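Local coordinates for protein glycosyl hydrolase, BNR repeat (Ralstonia eutropha, PDB 3B7F) that folds as a seven-bladed beta-propeller with BNR repeats and is probably a glycosyl hydrolase, at residues 119-124 with 182-187; 129-134 with 148-153. One frame throughout, in Å; residues are numbered along the deposited sequence. Where two conformers were deposited one is given.

In the fold
Both contacts involve the propeller blade made by strands 116-122, 131-136, 139-143 and 151-152. Interaction 1 joins the first strand of that blade to strand 178-184, the first of the next blade, and is only partly buried; polar bonds to backbone carbonyls hold it, with a water and a bound diol taking part. Interaction 2 stays within the blade, reaching from its second strand to its fourth, and is a buried contact of apolar side chains without a hydrogen bond across it. Their centres lie 11 Å apart, linked by strands 116-122 and 131-136, whose pairing includes probable hydrogen bonds Trp119 O to Gly134 N and Gly123 N to Thr130 O.

Interaction 1 (119-124 with 182-187); sequences WLTPGH and ILVDPR. With EDO (1,2-ethanediol), chain K.
Trp119 lays one face of its indole over the backbone of Ile182, whose N sits 3.5 Å above the ring plane and toward its rim. With CG anti to the backbone N (chi1 -170°), the ring swings toward the neighbouring strand. Its NE1 makes a weak in-plane bond to Thr121 OG1 and another, at 3.3 Å, to a water, which in turn donates to Ile182 O. Thr121 closes the direct link: its OG1 donates to Ile182 O over 2.6 Å, tilted 29° from the carbonyl plane. Thr121 CG2 packs 4.1 Å from Val184 CG2. A 1,2-ethanediol, probably from the crystallisation liquor, accepts from Val184 N through O2 (2.8 Å).

Strands 119-122 and 182-184 run almost parallel, 4° apart, with axes 7.2 Å from each other. Each is the first strand of its own four-stranded antiparallel blade, so here adjacent blades of the seven-bladed propeller meet with side chains of one first strand set against backbone and side chains of the other. Tyr132, from the second strand of the first blade, also packs on Ile182 and Val184.

After Pro122 the chain leaves the strand, and His124 sets its backbone N and CB against Val184 CG1. Its imidazole reaches on to donate from NE2 to Pro186 O at 2.7 Å; the bond is bent, and the donor stands well above the carbonyl plane. Ser126 holds ND1. The turn receiving His124 is braced by Asp185: OD1 accepts from Arg187 N in an Asx turn, the carboxylate meets the Arg187 guanidinium side-on, and His191 bonds to OD2.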
# COMPACT_ATOMS: atom_id res chain seq x y z
N TRP A 119 -4.27 1.97 -6.74
CA TRP A 119 -3.11 1.12 -6.48
C TRP A 119 -2.57 0.47 -7.73
O TRP A 119 -3.35 -0.00 -8.52
CB TRP A 119 -3.60 -0.01 -5.58
CG TRP A 119 -2.55 -0.85 -4.99
CD1 TRP A 119 -1.83 -1.84 -5.59
CD2 TRP A 119 -2.14 -0.82 -3.63
NE1 TRP A 119 -0.96 -2.40 -4.68
CE2 TRP A 119 -1.15 -1.80 -3.46
CE3 TRP A 119 -2.52 -0.05 -2.53
CZ2 TRP A 119 -0.53 -2.03 -2.25
CZ3 TRP A 119 -1.93 -0.30 -1.32
CH2 TRP A 119 -0.93 -1.28 -1.19
N LEU A 120 -1.25 0.36 -7.82
CA LEU A 120 -0.54 -0.24 -8.95
C LEU A 120 0.40 -1.31 -8.42
O LEU A 120 1.16 -1.06 -7.46
CB LEU A 120 0.27 0.83 -9.70
CG LEU A 120 -0.46 1.92 -10.49
CD1 LEU A 120 0.52 3.04 -10.83
CD2 LEU A 120 -1.13 1.33 -11.73
N THR A 121 0.38 -2.49 -9.03
CA THR A 121 1.23 -3.63 -8.65
C THR A 121 1.93 -4.18 -9.89
O THR A 121 1.25 -4.49 -10.86
CB THR A 121 0.41 -4.76 -8.03
OG1 THR A 121 -0.15 -4.29 -6.81
CG2 THR A 121 1.25 -5.95 -7.71
N PRO A 122 3.27 -4.31 -9.86
CA PRO A 122 3.91 -4.90 -10.99
C PRO A 122 3.77 -6.43 -10.89
O PRO A 122 3.78 -7.01 -9.79
CB PRO A 122 5.37 -4.45 -10.86
CG PRO A 122 5.54 -4.02 -9.47
CD PRO A 122 4.24 -3.99 -8.80
N GLY A 123 3.62 -7.07 -12.04
CA GLY A 123 3.47 -8.50 -12.10
C GLY A 123 4.70 -9.32 -11.78
O GLY A 123 5.73 -8.80 -11.35
N HIS A 124 4.55 -10.61 -12.03
CA HIS A 124 5.55 -11.63 -11.79
C HIS A 124 6.77 -11.44 -12.70
O HIS A 124 6.65 -10.89 -13.79
CB HIS A 124 4.89 -13.01 -12.04
CG HIS A 124 5.68 -14.16 -11.51
ND1 HIS A 124 6.51 -14.91 -12.29
CD2 HIS A 124 5.75 -14.69 -10.27
CE1 HIS A 124 7.09 -15.84 -11.55
NE2 HIS A 124 6.63 -15.74 -10.32
N ILE A 182 -2.98 -5.32 -3.98
CA ILE A 182 -2.94 -6.30 -5.04
C ILE A 182 -1.54 -6.93 -4.95
O ILE A 182 -0.50 -6.27 -5.11
CB ILE A 182 -3.24 -5.72 -6.43
CG1 ILE A 182 -4.64 -5.10 -6.45
CG2 ILE A 182 -3.16 -6.81 -7.51
CD1 ILE A 182 -4.89 -4.20 -7.68
N LEU A 183 -1.54 -8.23 -4.68
CA LEU A 183 -0.35 -9.00 -4.44
C LEU A 183 -0.25 -10.14 -5.45
O LEU A 183 -1.20 -10.90 -5.58
CB LEU A 183 -0.46 -9.57 -3.03
CG LEU A 183 -0.21 -8.76 -1.75
CD1 LEU A 183 -0.43 -7.28 -1.86
CD2 LEU A 183 -0.96 -9.42 -0.56
N VAL A 184 0.88 -10.25 -6.16
CA VAL A 184 1.16 -11.33 -7.10
C VAL A 184 2.22 -12.23 -6.44
O VAL A 184 3.32 -11.77 -6.15
CB VAL A 184 1.71 -10.79 -8.43
CG1 VAL A 184 2.06 -11.97 -9.43
CG2 VAL A 184 0.73 -9.77 -9.02
N ASP A 185 1.89 -13.49 -6.21
CA ASP A 185 2.80 -14.43 -5.52
C ASP A 185 4.13 -14.58 -6.28
O ASP A 185 4.10 -14.86 -7.48
CB ASP A 185 2.10 -15.79 -5.35
CG ASP A 185 2.73 -16.68 -4.31
OD1 ASP A 185 3.96 -16.86 -4.29
OD2 ASP A 185 1.97 -17.26 -3.52
N PRO A 186 5.30 -14.38 -5.61
CA PRO A 186 6.59 -14.55 -6.31
C PRO A 186 6.84 -15.96 -6.85
O PRO A 186 7.61 -16.11 -7.79
CB PRO A 186 7.63 -14.22 -5.23
CG PRO A 186 6.92 -14.35 -3.93
CD PRO A 186 5.52 -13.96 -4.20
N ARG A 187 6.20 -16.95 -6.25
CA ARG A 187 6.32 -18.33 -6.67
C ARG A 187 5.37 -18.73 -7.79
O ARG A 187 5.59 -19.76 -8.40
CB ARG A 187 6.00 -19.25 -5.50
CG ARG A 187 6.92 -19.11 -4.31
CD ARG A 187 6.33 -19.82 -3.15
NE ARG A 187 5.10 -19.19 -2.68
CZ ARG A 187 4.40 -19.58 -1.62
NH1 ARG A 187 4.82 -20.58 -0.85
NH2 ARG A 187 3.29 -18.93 -1.31
C1 EDO K . 4.18 -7.51 -3.74
O1 EDO K . 3.52 -8.34 -2.75
C2 EDO K . 3.31 -7.32 -5.00
O2 EDO K . 3.03 -8.57 -5.66
O HOH W 1 1.33 -4.60 -3.81

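Interaction 2 (129-134 with 148-153); sequences GTWYAG and ASWEPV. With EDO (1,2-ethanediol), chain Q.
The indole of Trp150 points its six-membered ring at strand 131-134, with the backbone of Tyr132 at its edge: Trp150 CZ3 comes 3.6 Å from Tyr132 C, near the ring plane. Two side chains approach that end obliquely. Ala133 CB lies 3.4 Å from Trp150 CZ3, and Trp131 CB lies 3.5 Å from Trp150 CH2, so the indole is caught by successive residues of the strand. The Trp131 indole itself leads away from Trp150; at its edge, in plane, is Gly129 O, while Arg65 makes a cation-pi contact with it. At the edge of the Tyr132 ring sits Val153, whose CG2 is 4.1 Å from Tyr132 CE1, the two side chains crossing at about a right angle.

The two segments come from one blade of the propeller, Val153 standing at the N-cap of the helix that follows it. Strand 131-136 is its second and strand 151-152 its fourth, with strand 139-143 between them, so the long Trp150 side chain bridges a span that backbone pairing does not: the nearest CA atoms, of Ala133 and Trp150, are 8.4 Å apart. Trp150 CG stands beside its own backbone N (chi1 -65°), which brings the ring to Leu120 of the same blade and Leu71 of the blade before.

A 1,2-ethanediol, probably from the crystallisation liquor, donates from O1 to Ser149 O at 3.0 Å and weakly from O2 to Glu151 OE2. Ser143 OG is a second partner of the same Ser149 carbonyl.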
# COMPACT_ATOMS: atom_id res chain seq x y z
N GLY A 129 6.36 -6.53 -18.30
CA GLY A 129 5.34 -5.68 -18.89
C GLY A 129 3.94 -5.82 -18.33
O GLY A 129 3.10 -4.97 -18.64
N THR A 130 3.69 -6.86 -17.52
CA THR A 130 2.37 -7.09 -16.93
C THR A 130 2.24 -6.36 -15.58
O THR A 130 3.15 -6.41 -14.75
CB THR A 130 2.09 -8.62 -16.78
OG1 THR A 130 2.01 -9.21 -18.09
CG2 THR A 130 0.77 -8.89 -16.02
N TRP A 131 1.12 -5.65 -15.39
CA TRP A 131 0.80 -4.94 -14.15
C TRP A 131 -0.66 -5.13 -13.81
O TRP A 131 -1.46 -5.49 -14.69
CB TRP A 131 0.98 -3.43 -14.30
CG TRP A 131 2.38 -2.94 -14.44
CD1 TRP A 131 3.18 -3.06 -15.52
CD2 TRP A 131 3.13 -2.18 -13.47
NE1 TRP A 131 4.39 -2.47 -15.28
CE2 TRP A 131 4.39 -1.93 -14.03
CE3 TRP A 131 2.85 -1.72 -12.17
CZ2 TRP A 131 5.38 -1.20 -13.34
CZ3 TRP A 131 3.84 -1.01 -11.49
CH2 TRP A 131 5.08 -0.77 -12.07
N TYR A 132 -1.00 -4.90 -12.54
CA TYR A 132 -2.39 -4.84 -12.09
C TYR A 132 -2.65 -3.45 -11.54
O TYR A 132 -1.75 -2.81 -11.05
CB TYR A 132 -2.70 -5.87 -11.01
CG TYR A 132 -2.68 -7.28 -11.52
CD1 TYR A 132 -3.82 -7.87 -12.06
CD2 TYR A 132 -1.51 -8.01 -11.50
CE1 TYR A 132 -3.79 -9.14 -12.55
CE2 TYR A 132 -1.46 -9.28 -11.98
CZ TYR A 132 -2.60 -9.85 -12.51
OH TYR A 132 -2.51 -11.14 -12.98
N ALA A 133 -3.88 -2.99 -11.68
CA ALA A 133 -4.35 -1.73 -11.16
C ALA A 133 -5.63 -1.97 -10.35
O ALA A 133 -6.50 -2.74 -10.76
CB ALA A 133 -4.61 -0.75 -12.27
N GLY A 134 -5.71 -1.29 -9.20
CA GLY A 134 -6.89 -1.29 -8.34
C GLY A 134 -7.50 0.11 -8.37
O GLY A 134 -6.77 1.09 -8.24
N ALA A 148 0.55 0.89 -20.78
CA ALA A 148 0.03 1.75 -21.84
C ALA A 148 -1.49 1.58 -21.98
O ALA A 148 -2.21 2.58 -22.08
CB ALA A 148 0.74 1.49 -23.19
N SER A 149 -1.94 0.33 -21.95
CA SER A 149 -3.36 -0.03 -22.10
C SER A 149 -3.75 -0.98 -20.99
O SER A 149 -2.96 -1.83 -20.57
CB SER A 149 -3.64 -0.66 -23.47
OG SER A 149 -2.92 -1.86 -23.65
N TRP A 150 -4.99 -0.82 -20.52
CA TRP A 150 -5.54 -1.58 -19.43
C TRP A 150 -6.87 -2.18 -19.83
O TRP A 150 -7.63 -1.53 -20.55
CB TRP A 150 -5.75 -0.65 -18.24
CG TRP A 150 -4.44 -0.11 -17.70
CD1 TRP A 150 -3.76 1.00 -18.13
CD2 TRP A 150 -3.67 -0.66 -16.64
NE1 TRP A 150 -2.62 1.16 -17.41
CE2 TRP A 150 -2.52 0.14 -16.50
CE3 TRP A 150 -3.82 -1.79 -15.82
CZ2 TRP A 150 -1.55 -0.12 -15.55
CZ3 TRP A 150 -2.85 -2.07 -14.90
CH2 TRP A 150 -1.72 -1.23 -14.77
N GLU A 151 -7.13 -3.41 -19.37
CA GLU A 151 -8.41 -4.08 -19.58
C GLU A 151 -8.91 -4.58 -18.21
O GLU A 151 -8.09 -4.86 -17.32
CB GLU A 151 -8.27 -5.26 -20.56
CG GLU A 151 -7.60 -6.50 -19.92
CD GLU A 151 -7.14 -7.56 -20.90
OE1 GLU A 151 -7.63 -7.59 -22.07
OE2 GLU A 151 -6.28 -8.38 -20.46
N PRO A 152 -10.24 -4.69 -18.03
CA PRO A 152 -10.74 -5.28 -16.78
C PRO A 152 -10.32 -6.74 -16.56
O PRO A 152 -10.16 -7.47 -17.53
CB PRO A 152 -12.26 -5.23 -16.94
CG PRO A 152 -12.56 -4.51 -18.16
CD PRO A 152 -11.33 -4.27 -18.93
N VAL A 153 -10.07 -7.14 -15.31
CA VAL A 153 -9.87 -8.55 -15.00
C VAL A 153 -11.31 -8.98 -14.76
O VAL A 153 -11.83 -8.83 -13.65
CB VAL A 153 -8.95 -8.84 -13.80
CG1 VAL A 153 -8.95 -10.35 -13.45
CG2 VAL A 153 -7.54 -8.34 -14.10
C1 EDO Q . -3.72 -4.49 -22.32
O1 EDO Q . -2.34 -4.39 -21.95
C2 EDO Q . -4.38 -5.73 -21.72
O2 EDO Q . -3.54 -6.88 -21.91